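PDB 5Y7Q: fanconi-associated nuclease 1 homolog from Pseudomonas aeruginosa, which belongs to the FAN1 nuclease family and combines helix-turn-helix, SAP and VRR-NUC regions in one largely helical chain. Local coordinates for residues Tyr242-Leu245 against Phe246-Gln250; Pro273-Glu276 against Gly277-Val280; Leu282-Gln285 against Phe286-Cys290; Glu327-Ala330 against Leu331-Ala335. All coordinates share one frame; numbering follows the deposited sequence.

Contact 1 of 4, residues Tyr242-Leu245 against Phe246-Gln250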
loop_
_atom_site.group_PDB
_atom_site.type_symbol
_atom_site.label_atom_id
_atom_site.label_comp_id
_atom_site.label_asym_id
_atom_site.label_seq_id
_atom_site.Cartn_x
_atom_site.Cartn_y
_atom_site.Cartn_z
ATOM N N TYR A 242 -16.638 5.087 1.230
ATOM C CA TYR A 242 -15.261 4.750 1.608
ATOM C C TYR A 242 -15.200 4.395 3.084
ATOM O O TYR A 242 -14.563 3.403 3.475
ATOM C CB TYR A 242 -14.323 5.928 1.297
ATOM C CG TYR A 242 -12.841 5.625 1.210
ATOM C CD1 TYR A 242 -12.113 5.270 2.328
ATOM C CD2 TYR A 242 -12.163 5.728 -0.001
ATOM C CE1 TYR A 242 -10.750 4.987 2.248
ATOM C CE2 TYR A 242 -10.799 5.449 -0.096
ATOM C CZ TYR A 242 -10.093 5.081 1.037
ATOM O OH TYR A 242 -8.730 4.808 0.965
ATOM N N LEU A 243 -15.905 5.177 3.921
ATOM C CA LEU A 243 -15.925 4.882 5.346
ATOM C C LEU A 243 -16.590 3.547 5.618
ATOM O O LEU A 243 -16.167 2.806 6.517
ATOM C CB LEU A 243 -16.624 5.994 6.107
ATOM C CG LEU A 243 -15.745 7.234 6.195
ATOM C CD1 LEU A 243 -16.528 8.386 6.760
ATOM C CD2 LEU A 243 -14.498 6.938 7.021
ATOM N N HIS A 244 -17.619 3.202 4.847
ATOM C CA HIS A 244 -18.271 1.928 5.113
ATOM C C HIS A 244 -17.375 0.752 4.740
ATOM O O HIS A 244 -17.265 -0.219 5.496
ATOM C CB HIS A 244 -19.596 1.823 4.390
ATOM C CG HIS A 244 -20.335 0.581 4.754
ATOM N ND1 HIS A 244 -20.809 -0.310 3.816
ATOM C CD2 HIS A 244 -20.623 0.048 5.965
ATOM C CE1 HIS A 244 -21.390 -1.322 4.433
ATOM N NE2 HIS A 244 -21.286 -1.132 5.737
ATOM N N LEU A 245 -16.743 0.801 3.574
ATOM C CA LEU A 245 -15.843 -0.283 3.222
ATOM C C LEU A 245 -14.739 -0.384 4.246
ATOM O O LEU A 245 -14.499 -1.462 4.798
ATOM C CB LEU A 245 -15.273 -0.085 1.822
ATOM C CG LEU A 245 -16.343 0.042 0.734
ATOM C CD1 LEU A 245 -15.706 0.284 -0.620
ATOM C CD2 LEU A 245 -17.206 -1.204 0.721
ATOM N N PHE A 246 -14.105 0.747 4.569
ATOM C CA PHE A 246 -13.024 0.748 5.558
ATOM C C PHE A 246 -13.467 0.066 6.840
ATOM O O PHE A 246 -12.774 -0.822 7.359
ATOM C CB PHE A 246 -12.574 2.178 5.828
ATOM C CG PHE A 246 -11.388 2.290 6.746
ATOM C CD1 PHE A 246 -11.554 2.323 8.124
ATOM C CD2 PHE A 246 -10.109 2.414 6.233
ATOM C CE1 PHE A 246 -10.463 2.442 8.967
ATOM C CE2 PHE A 246 -9.012 2.535 7.086
ATOM C CZ PHE A 246 -9.193 2.551 8.444
ATOM N N ASP A 247 -14.650 0.446 7.341
ATOM C CA ASP A 247 -15.242 -0.235 8.488
ATOM C C ASP A 247 -15.315 -1.748 8.270
ATOM O O ASP A 247 -14.968 -2.535 9.162
ATOM C CB ASP A 247 -16.628 0.347 8.766
ATOM C CG ASP A 247 -17.271 -0.225 10.025
ATOM O OD1 ASP A 247 -16.586 -0.310 11.080
ATOM O OD2 ASP A 247 -18.471 -0.585 9.953
ATOM N N CYS A 248 -15.752 -2.174 7.080
ATOM C CA CYS A 248 -15.894 -3.604 6.828
ATOM C C CYS A 248 -14.556 -4.315 6.927
ATOM O O CYS A 248 -14.451 -5.364 7.568
ATOM C CB CYS A 248 -16.531 -3.851 5.464
ATOM S SG CYS A 248 -18.316 -3.638 5.467
ATOM N N ARG A 249 -13.519 -3.757 6.301
ATOM C CA ARG A 249 -12.194 -4.354 6.401
ATOM C C ARG A 249 -11.764 -4.470 7.855
ATOM O O ARG A 249 -11.258 -5.519 8.271
ATOM C CB ARG A 249 -11.190 -3.536 5.593
ATOM C CG ARG A 249 -9.760 -3.996 5.704
ATOM C CD ARG A 249 -8.875 -3.203 4.748
ATOM N NE ARG A 249 -9.345 -3.304 3.360
ATOM C CZ ARG A 249 -8.778 -4.042 2.400
ATOM N NH1 ARG A 249 -7.687 -4.762 2.657
ATOM N NH2 ARG A 249 -9.303 -4.057 1.172
ATOM N N GLN A 250 -12.002 -3.424 8.657
ATOM C CA GLN A 250 -11.686 -3.496 10.083
ATOM C C GLN A 250 -12.355 -4.699 10.748
ATOM O O GLN A 250 -11.685 -5.557 11.345
ATOM C CB GLN A 250 -12.115 -2.202 10.770
ATOM C CG GLN A 250 -11.404 -0.970 10.255
ATOM C CD GLN A 250 -10.164 -0.646 11.053
ATOM O OE1 GLN A 250 -10.251 -0.146 12.181
ATOM N NE2 GLN A 250 -8.997 -0.928 10.477
#
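H244 and C248 stand one turn apart on helix 236-253, an i to i+4 pair within a continuous alpha-helix. H244 is partly exposed and C248 is buried. The sulfur of C248 lies over one face of the imidazole. SG is 4.2 Å from the centre of the H244 ring and 23° off the ring normal. It is displaced toward the rim, and NE2 of H244 comes to 3.9 Å from SG of C248. Two torsions bring the groups together. H244 holds CG opposite its own backbone N (chi1 -175°), which carries the ring forward along the helix. C248 has SG opposite its carbonyl carbon (chi1 -79°), which swings the sulfur back toward the preceding turn.

The main chain beneath them is regular. F246 N donates to Y242 O at 2.9 Å, and D247 N donates to L243 O at 2.9 Å. C248 N reaches H244 O, and R249 N reaches L245 O, so all four carbonyls of 242-245 accept a bond. The CB atoms of F246 and D247 rest on these carbonyls: F246 CB is 3.3 Å from Y242 O, and D247 CB is 3.4 Å from L243 O.

The helix is covered on several sides. Y242 and L243 meet L198 of helix 190-201, while L245 and C248 touch L265. R249 NH1 bonds to Q285 OE1 of helix 273-292.

The one close side-chain pairing is a soft sulfur-aromatic contact. It adds dispersion attraction to a turn already secured by its backbone bonds.

Contact 2 of 4, residues Pro273-Glu276 against Gly277-Val280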
loop_
_atom_site.group_PDB
_atom_site.type_symbol
_atom_site.label_atom_id
_atom_site.label_comp_id
_atom_site.label_asym_id
_atom_site.label_seq_id
_atom_site.Cartn_x
_atom_site.Cartn_y
_atom_site.Cartn_z
ATOM N N PRO A 273 -16.084 4.648 -9.979
ATOM C CA PRO A 273 -15.223 3.486 -10.249
ATOM C C PRO A 273 -14.105 3.301 -9.241
ATOM O O PRO A 273 -13.832 2.164 -8.832
ATOM C CB PRO A 273 -14.688 3.779 -11.654
ATOM C CG PRO A 273 -14.641 5.264 -11.718
ATOM C CD PRO A 273 -15.805 5.768 -10.895
ATOM N N TRP A 274 -13.445 4.383 -8.822
ATOM C CA TRP A 274 -12.326 4.235 -7.897
ATOM C C TRP A 274 -12.790 3.679 -6.552
ATOM O O TRP A 274 -12.014 3.004 -5.858
ATOM C CB TRP A 274 -11.594 5.576 -7.761
ATOM C CG TRP A 274 -11.084 5.907 -6.394
ATOM C CD1 TRP A 274 -10.087 5.277 -5.699
ATOM C CD2 TRP A 274 -11.539 6.978 -5.562
ATOM N NE1 TRP A 274 -9.910 5.881 -4.476
ATOM C CE2 TRP A 274 -10.785 6.931 -4.370
ATOM C CE3 TRP A 274 -12.521 7.971 -5.707
ATOM C CZ2 TRP A 274 -10.981 7.841 -3.331
ATOM C CZ3 TRP A 274 -12.711 8.872 -4.682
ATOM C CH2 TRP A 274 -11.943 8.803 -3.509
ATOM N N LEU A 275 -14.067 3.912 -6.209
ATOM C CA LEU A 275 -14.691 3.316 -5.025
ATOM C C LEU A 275 -15.016 1.836 -5.245
ATOM O O LEU A 275 -14.819 1.002 -4.344
ATOM C CB LEU A 275 -15.957 4.101 -4.697
ATOM C CG LEU A 275 -16.470 4.265 -3.273
ATOM C CD1 LEU A 275 -15.356 4.637 -2.327
ATOM C CD2 LEU A 275 -17.531 5.351 -3.286
ATOM N N GLU A 276 -15.521 1.500 -6.444
ATOM C CA GLU A 276 -15.787 0.112 -6.814
ATOM C C GLU A 276 -14.511 -0.722 -6.799
ATOM O O GLU A 276 -14.565 -1.941 -6.588
ATOM C CB GLU A 276 -16.457 0.072 -8.192
ATOM C CG GLU A 276 -16.787 -1.317 -8.748
ATOM C CD GLU A 276 -17.907 -2.031 -7.997
ATOM O OE1 GLU A 276 -18.509 -1.418 -7.093
ATOM O OE2 GLU A 276 -18.182 -3.211 -8.311
ATOM N N GLY A 277 -13.355 -0.085 -7.001
ATOM C CA GLY A 277 -12.097 -0.780 -6.784
ATOM C C GLY A 277 -11.929 -1.243 -5.350
ATOM O O GLY A 277 -11.601 -2.401 -5.093
ATOM N N ARG A 278 -12.152 -0.339 -4.395
ATOM C CA ARG A 278 -12.069 -0.705 -2.981
ATOM C C ARG A 278 -13.029 -1.841 -2.647
ATOM O O ARG A 278 -12.651 -2.822 -1.988
ATOM C CB ARG A 278 -12.383 0.511 -2.113
ATOM C CG ARG A 278 -11.862 1.836 -2.648
ATOM C CD ARG A 278 -10.572 2.219 -1.958
ATOM N NE ARG A 278 -10.641 1.899 -0.544
ATOM C CZ ARG A 278 -9.578 1.772 0.231
ATOM N NH1 ARG A 278 -8.373 1.952 -0.290
ATOM N NH2 ARG A 278 -9.727 1.467 1.519
ATOM N N ARG A 279 -14.287 -1.715 -3.077
ATOM C CA ARG A 279 -15.251 -2.773 -2.787
ATOM C C ARG A 279 -14.775 -4.101 -3.335
ATOM O O ARG A 279 -14.799 -5.134 -2.645
ATOM C CB ARG A 279 -16.604 -2.454 -3.400
ATOM C CG ARG A 279 -17.523 -3.646 -3.343
ATOM C CD ARG A 279 -18.934 -3.283 -3.689
ATOM N NE ARG A 279 -19.194 -3.603 -5.082
ATOM C CZ ARG A 279 -19.735 -4.750 -5.476
ATOM N NH1 ARG A 279 -19.938 -4.975 -6.771
ATOM N NH2 ARG A 279 -20.079 -5.664 -4.568
ATOM N N VAL A 280 -14.345 -4.079 -4.590
ATOM C CA VAL A 280 -14.013 -5.294 -5.318
ATOM C C VAL A 280 -12.780 -5.964 -4.707
ATOM O O VAL A 280 -12.717 -7.199 -4.584
ATOM C CB VAL A 280 -13.852 -4.914 -6.807
ATOM C CG1 VAL A 280 -12.393 -4.964 -7.274
ATOM C CG2 VAL A 280 -14.831 -5.691 -7.690
#
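E276 and R279 form a salt bridge within the helix, three residues apart. R279 grips the carboxylate side-on with two nitrogens, one to each oxygen. NE donates to E276 OE1 at 3.0 Å, nearly straight at 175°. OE1 lies in the guanidinium plane but is met well out of the carboxylate plane. NH1 of R279 donates to E276 OE2 at 2.9 Å, using the syn lone pair of that oxygen. The two flat groups are turned 46° against each other, so the grip is two-pronged but not coplanar. E276 bends at chi2 (69°) to bring its carboxylate alongside the arginine. OE1 has a second partner, Y270 N, in the preceding loop. Both charged chains also touch P269.

Backbone bonds follow. G277 N reaches P273 O, and R279 N reaches L275 O. V280 N donates to E276 O at 2.9 Å.

Packing completes the contact. R278 lays its aliphatic part over the preceding turn: its CG is 3.4 Å from W274 O, and its CB is 3.3 Å from L275 O. CD of R278 also passes the indole obliquely, 4.5 Å from NE1 of W274. V280 sets its CB against the carbonyl of E276. Farther out, the W274 ring meets F233, and L275 packs on A241 of helix 236-253.

The stretch is the opening of helix 273-292, where N272 OD1 accepts a bond from L275 N. An acid placed three residues before an arginine is a classic intrahelical salt bridge, here also tied to the loop leading in.

Contact 3 of 4, residues Leu282-Gln285 against Phe286-Cys290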
loop_
_atom_site.group_PDB
_atom_site.type_symbol
_atom_site.label_atom_id
_atom_site.label_comp_id
_atom_site.label_asym_id
_atom_site.label_seq_id
_atom_site.Cartn_x
_atom_site.Cartn_y
_atom_site.Cartn_z
ATOM N N LEU A 282 -12.130 -5.787 -1.539
ATOM C CA LEU A 282 -12.591 -6.357 -0.280
ATOM C C LEU A 282 -13.255 -7.713 -0.500
ATOM O O LEU A 282 -12.935 -8.698 0.181
ATOM C CB LEU A 282 -13.538 -5.369 0.377
ATOM C CG LEU A 282 -14.016 -5.559 1.785
ATOM C CD1 LEU A 282 -12.857 -5.392 2.698
ATOM C CD2 LEU A 282 -15.037 -4.487 2.012
ATOM N N LEU A 283 -14.180 -7.785 -1.460
ATOM C CA LEU A 283 -14.728 -9.077 -1.864
ATOM C C LEU A 283 -13.623 -10.089 -2.117
ATOM O O LEU A 283 -13.691 -11.237 -1.652
ATOM C CB LEU A 283 -15.573 -8.923 -3.123
ATOM C CG LEU A 283 -16.912 -8.271 -2.851
ATOM C CD1 LEU A 283 -17.658 -8.147 -4.162
ATOM C CD2 LEU A 283 -17.688 -9.106 -1.859
ATOM N N PHE A 284 -12.595 -9.678 -2.864
ATOM C CA PHE A 284 -11.479 -10.577 -3.154
ATOM C C PHE A 284 -10.928 -11.197 -1.868
ATOM O O PHE A 284 -10.889 -12.426 -1.724
ATOM C CB PHE A 284 -10.395 -9.807 -3.926
ATOM C CG PHE A 284 -9.345 -10.676 -4.577
ATOM C CD1 PHE A 284 -9.600 -11.309 -5.774
ATOM C CD2 PHE A 284 -8.090 -10.818 -4.006
ATOM C CE1 PHE A 284 -8.635 -12.097 -6.366
ATOM C CE2 PHE A 284 -7.125 -11.603 -4.587
ATOM C CZ PHE A 284 -7.390 -12.244 -5.766
ATOM N N GLN A 285 -10.543 -10.361 -0.898
ATOM C CA GLN A 285 -9.953 -10.916 0.315
ATOM C C GLN A 285 -10.935 -11.825 1.048
ATOM O O GLN A 285 -10.536 -12.864 1.599
ATOM C CB GLN A 285 -9.473 -9.796 1.224
ATOM C CG GLN A 285 -8.833 -8.674 0.453
ATOM C CD GLN A 285 -7.562 -8.174 1.091
ATOM O OE1 GLN A 285 -7.124 -7.061 0.809
ATOM N NE2 GLN A 285 -6.955 -8.996 1.958
ATOM N N PHE A 286 -12.223 -11.454 1.067
ATOM C CA PHE A 286 -13.225 -12.346 1.648
ATOM C C PHE A 286 -13.113 -13.730 1.031
ATOM O O PHE A 286 -13.053 -14.746 1.739
ATOM C CB PHE A 286 -14.637 -11.802 1.433
ATOM C CG PHE A 286 -14.965 -10.610 2.267
ATOM C CD1 PHE A 286 -14.058 -10.111 3.180
ATOM C CD2 PHE A 286 -16.202 -9.989 2.143
ATOM C CE1 PHE A 286 -14.376 -9.018 3.947
ATOM C CE2 PHE A 286 -16.527 -8.893 2.903
ATOM C CZ PHE A 286 -15.611 -8.405 3.809
ATOM N N ALA A 287 -13.057 -13.773 -0.302
ATOM C CA ALA A 287 -12.936 -15.038 -1.010
ATOM C C ALA A 287 -11.670 -15.787 -0.613
ATOM O O ALA A 287 -11.711 -16.999 -0.373
ATOM C CB ALA A 287 -12.964 -14.789 -2.511
ATOM N N GLN A 288 -10.529 -15.091 -0.552
ATOM C CA GLN A 288 -9.301 -15.768 -0.139
ATOM C C GLN A 288 -9.489 -16.428 1.210
ATOM O O GLN A 288 -9.157 -17.606 1.396
ATOM C CB GLN A 288 -8.128 -14.795 -0.086
ATOM C CG GLN A 288 -7.543 -14.474 -1.439
ATOM C CD GLN A 288 -6.236 -13.707 -1.362
ATOM O OE1 GLN A 288 -6.011 -12.937 -0.431
ATOM N NE2 GLN A 288 -5.365 -13.912 -2.353
ATOM N N HIS A 289 -10.039 -15.678 2.164
ATOM C CA HIS A 289 -10.321 -16.239 3.475
ATOM C C HIS A 289 -11.176 -17.495 3.347
ATOM O O HIS A 289 -10.903 -18.514 3.990
ATOM C CB HIS A 289 -11.001 -15.182 4.343
ATOM C CG HIS A 289 -11.435 -15.687 5.682
ATOM N ND1 HIS A 289 -10.540 -16.065 6.661
ATOM C CD2 HIS A 289 -12.670 -15.873 6.207
ATOM C CE1 HIS A 289 -11.207 -16.462 7.731
ATOM N NE2 HIS A 289 -12.501 -16.354 7.482
ATOM N N CYS A 290 -12.195 -17.453 2.484
ATOM C CA CYS A 290 -13.060 -18.618 2.315
ATOM C C CYS A 290 -12.271 -19.819 1.832
ATOM O O CYS A 290 -12.409 -20.928 2.366
ATOM C CB CYS A 290 -14.175 -18.310 1.328
ATOM S SG CYS A 290 -15.442 -17.302 2.012
#
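F286 and L282 make the closest apolar contact, one turn apart on helix 273-292. The phenyl ring folds back over the preceding turn, with CG opposite the carbonyl carbon of its own residue (chi1 -72°). Its tip rests on L282, where CZ of F286 is 3.8 Å from CG of L282. The two side chains cross obliquely. L283 brings up CD2 more loosely, 4.4 Å from CD2 of F286.

Polar atoms meet rings in two places. The carbonyl oxygen of L282 lies over one face of the F286 ring, 3.4 Å above its plane and offset toward the rim. That oxygen is also the acceptor for F286 N at 3.0 Å. In the other pair, the extended Q288 chain brings its amide to F284, with NE2 of Q288 3.7 Å from CE2 of F284. Ring and amide planes are 44° apart.

Backbone bonds continue the helix. A287 N donates to L283 O, Q288 N to F284 O, and H289 N to Q285 O, each at 2.9 Å.

The stretch is packed from several directions. F286 sits among L258, L261 and L262 of helix 258-264 and meets F252 edge-to-face. F284 meets Y303 edge-to-face, and A287 and Q288 also touch Y303, so helix 296-304 lies along that flank.

Contact 4 of 4, residues Glu327-Ala330 against Leu331-Ala335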
loop_
_atom_site.group_PDB
_atom_site.type_symbol
_atom_site.label_atom_id
_atom_site.label_comp_id
_atom_site.label_asym_id
_atom_site.label_seq_id
_atom_site.Cartn_x
_atom_site.Cartn_y
_atom_site.Cartn_z
ATOM N N GLU A 327 -18.585 -26.344 -14.499
ATOM C CA GLU A 327 -18.591 -24.894 -14.374
ATOM C C GLU A 327 -17.186 -24.340 -14.538
ATOM O O GLU A 327 -16.973 -23.370 -15.268
ATOM C CB GLU A 327 -19.168 -24.494 -13.031
ATOM C CG GLU A 327 -20.628 -24.824 -12.874
ATOM C CD GLU A 327 -21.020 -24.917 -11.417
ATOM O OE1 GLU A 327 -20.707 -25.961 -10.778
ATOM O OE2 GLU A 327 -21.604 -23.927 -10.924
ATOM N N ALA A 328 -16.212 -24.957 -13.874
ATOM C CA ALA A 328 -14.832 -24.514 -13.991
ATOM C C ALA A 328 -14.383 -24.472 -15.452
ATOM O O ALA A 328 -13.813 -23.476 -15.916
ATOM C CB ALA A 328 -13.945 -25.440 -13.158
ATOM N N HIS A 329 -14.662 -25.547 -16.195
ATOM C CA HIS A 329 -14.344 -25.601 -17.617
ATOM C C HIS A 329 -15.060 -24.508 -18.384
ATOM O O HIS A 329 -14.450 -23.830 -19.213
ATOM C CB HIS A 329 -14.736 -26.955 -18.189
ATOM C CG HIS A 329 -14.418 -27.101 -19.642
ATOM N ND1 HIS A 329 -15.299 -26.743 -20.634
ATOM C CD2 HIS A 329 -13.307 -27.546 -20.273
ATOM C CE1 HIS A 329 -14.756 -26.977 -21.815
ATOM N NE2 HIS A 329 -13.544 -27.463 -21.624
ATOM N N ALA A 330 -16.372 -24.358 -18.151
ATOM C CA ALA A 330 -17.160 -23.331 -18.829
ATOM C C ALA A 330 -16.557 -21.952 -18.624
ATOM O O ALA A 330 -16.325 -21.200 -19.585
ATOM C CB ALA A 330 -18.593 -23.352 -18.321
ATOM N N LEU A 331 -16.282 -21.614 -17.370
ATOM C CA LEU A 331 -15.710 -20.318 -17.061
ATOM C C LEU A 331 -14.347 -20.173 -17.713
ATOM O O LEU A 331 -14.020 -19.117 -18.259
ATOM C CB LEU A 331 -15.626 -20.143 -15.547
ATOM C CG LEU A 331 -15.200 -18.761 -15.065
ATOM C CD1 LEU A 331 -15.966 -17.657 -15.801
ATOM C CD2 LEU A 331 -15.410 -18.677 -13.577
ATOM N N ALA A 332 -13.552 -21.235 -17.696
ATOM C CA ALA A 332 -12.255 -21.183 -18.360
ATOM C C ALA A 332 -12.394 -20.913 -19.860
ATOM O O ALA A 332 -11.587 -20.179 -20.446
ATOM C CB ALA A 332 -11.496 -22.486 -18.108
ATOM N N ARG A 333 -13.402 -21.491 -20.511
ATOM C CA ARG A 333 -13.542 -21.219 -21.940
ATOM C C ARG A 333 -13.999 -19.785 -22.173
ATOM O O ARG A 333 -13.486 -19.094 -23.076
ATOM C CB ARG A 333 -14.509 -22.203 -22.580
ATOM C CG ARG A 333 -13.900 -23.514 -22.963
ATOM C CD ARG A 333 -14.794 -24.235 -23.957
ATOM N NE ARG A 333 -15.440 -23.306 -24.880
ATOM C CZ ARG A 333 -14.882 -22.867 -26.006
ATOM N NH1 ARG A 333 -13.655 -23.292 -26.334
ATOM N NH2 ARG A 333 -15.546 -22.007 -26.790
ATOM N N GLU A 334 -14.959 -19.331 -21.356
ATOM C CA GLU A 334 -15.370 -17.932 -21.330
ATOM C C GLU A 334 -14.155 -17.021 -21.222
ATOM O O GLU A 334 -13.946 -16.134 -22.056
ATOM C CB GLU A 334 -16.327 -17.731 -20.152
ATOM C CG GLU A 334 -17.053 -16.413 -20.045
ATOM C CD GLU A 334 -17.982 -16.409 -18.829
ATOM O OE1 GLU A 334 -18.496 -17.507 -18.492
ATOM O OE2 GLU A 334 -18.174 -15.333 -18.199
ATOM N N ALA A 335 -13.310 -17.271 -20.228
ATOM C CA ALA A 335 -12.169 -16.408 -19.990
ATOM C C ALA A 335 -11.205 -16.421 -21.161
ATOM O O ALA A 335 -10.678 -15.372 -21.544
ATOM C CB ALA A 335 -11.452 -16.845 -18.725
#
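E327 begins the contact through its main chain, its carbonyl O accepting L331 N at 2.8 Å on helix 325-337. The CB of L331 sits 3.5 Å from that same E327 O. E327 OE2 forms a salt bridge with R324 NH2.

A328 repeats the pattern one residue on. A332 N donates to A328 O at 2.9 Å, and the CB of A332 packs 3.3 Å from the same oxygen. Both alanines pack on L355 of helix 342-358.

H329 makes the main side-chain contact. Its ring and the R333 chain run alongside one another. CE1 of H329 is 3.5 Å from CD and 3.7 Å from CG of R333, so the ring meets methylenes. H329 holds CG opposite its backbone N (chi1 -179°), which sends the ring toward the next turn. R333 bends at chi3 (36°), and the guanidinium plane ends 31° from the ring plane. R333 N also bonds to H329 O. H329 also touches L359 and L361.

A330 closes the stretch, its carbonyl O taking E334 N at 2.9 Å.

The contact is therefore regular helix bonding plus one histidine lying against the methylene part of R333. The attraction between the two side chains is probably mainly van der Waals, since H329 ND1 and R333 NE are not in contact.

Contacts 1, 2 and 3 form one neighbourhood, while contact 4 stands apart, with its nearest atoms about 12 Å from contact 3. Contacts 2 and 3 share helix 273-292, its opening and its later turns, and both touch helix 236-253 of contact 1. R278 packs on Y242 and L245 there, and L282 packs on C248. All four are partly buried. Contact 3 has the most buried residues, contact 4 the most exposed, and contact 1 no exposed touching residue. Contact 2 alone has a salt bridge across its segments. Contacts 1 and 4 each pair a histidine with the residue four places on, a cysteine sulfur or arginine methylenes. Contact 4 lies farthest from the chain centre.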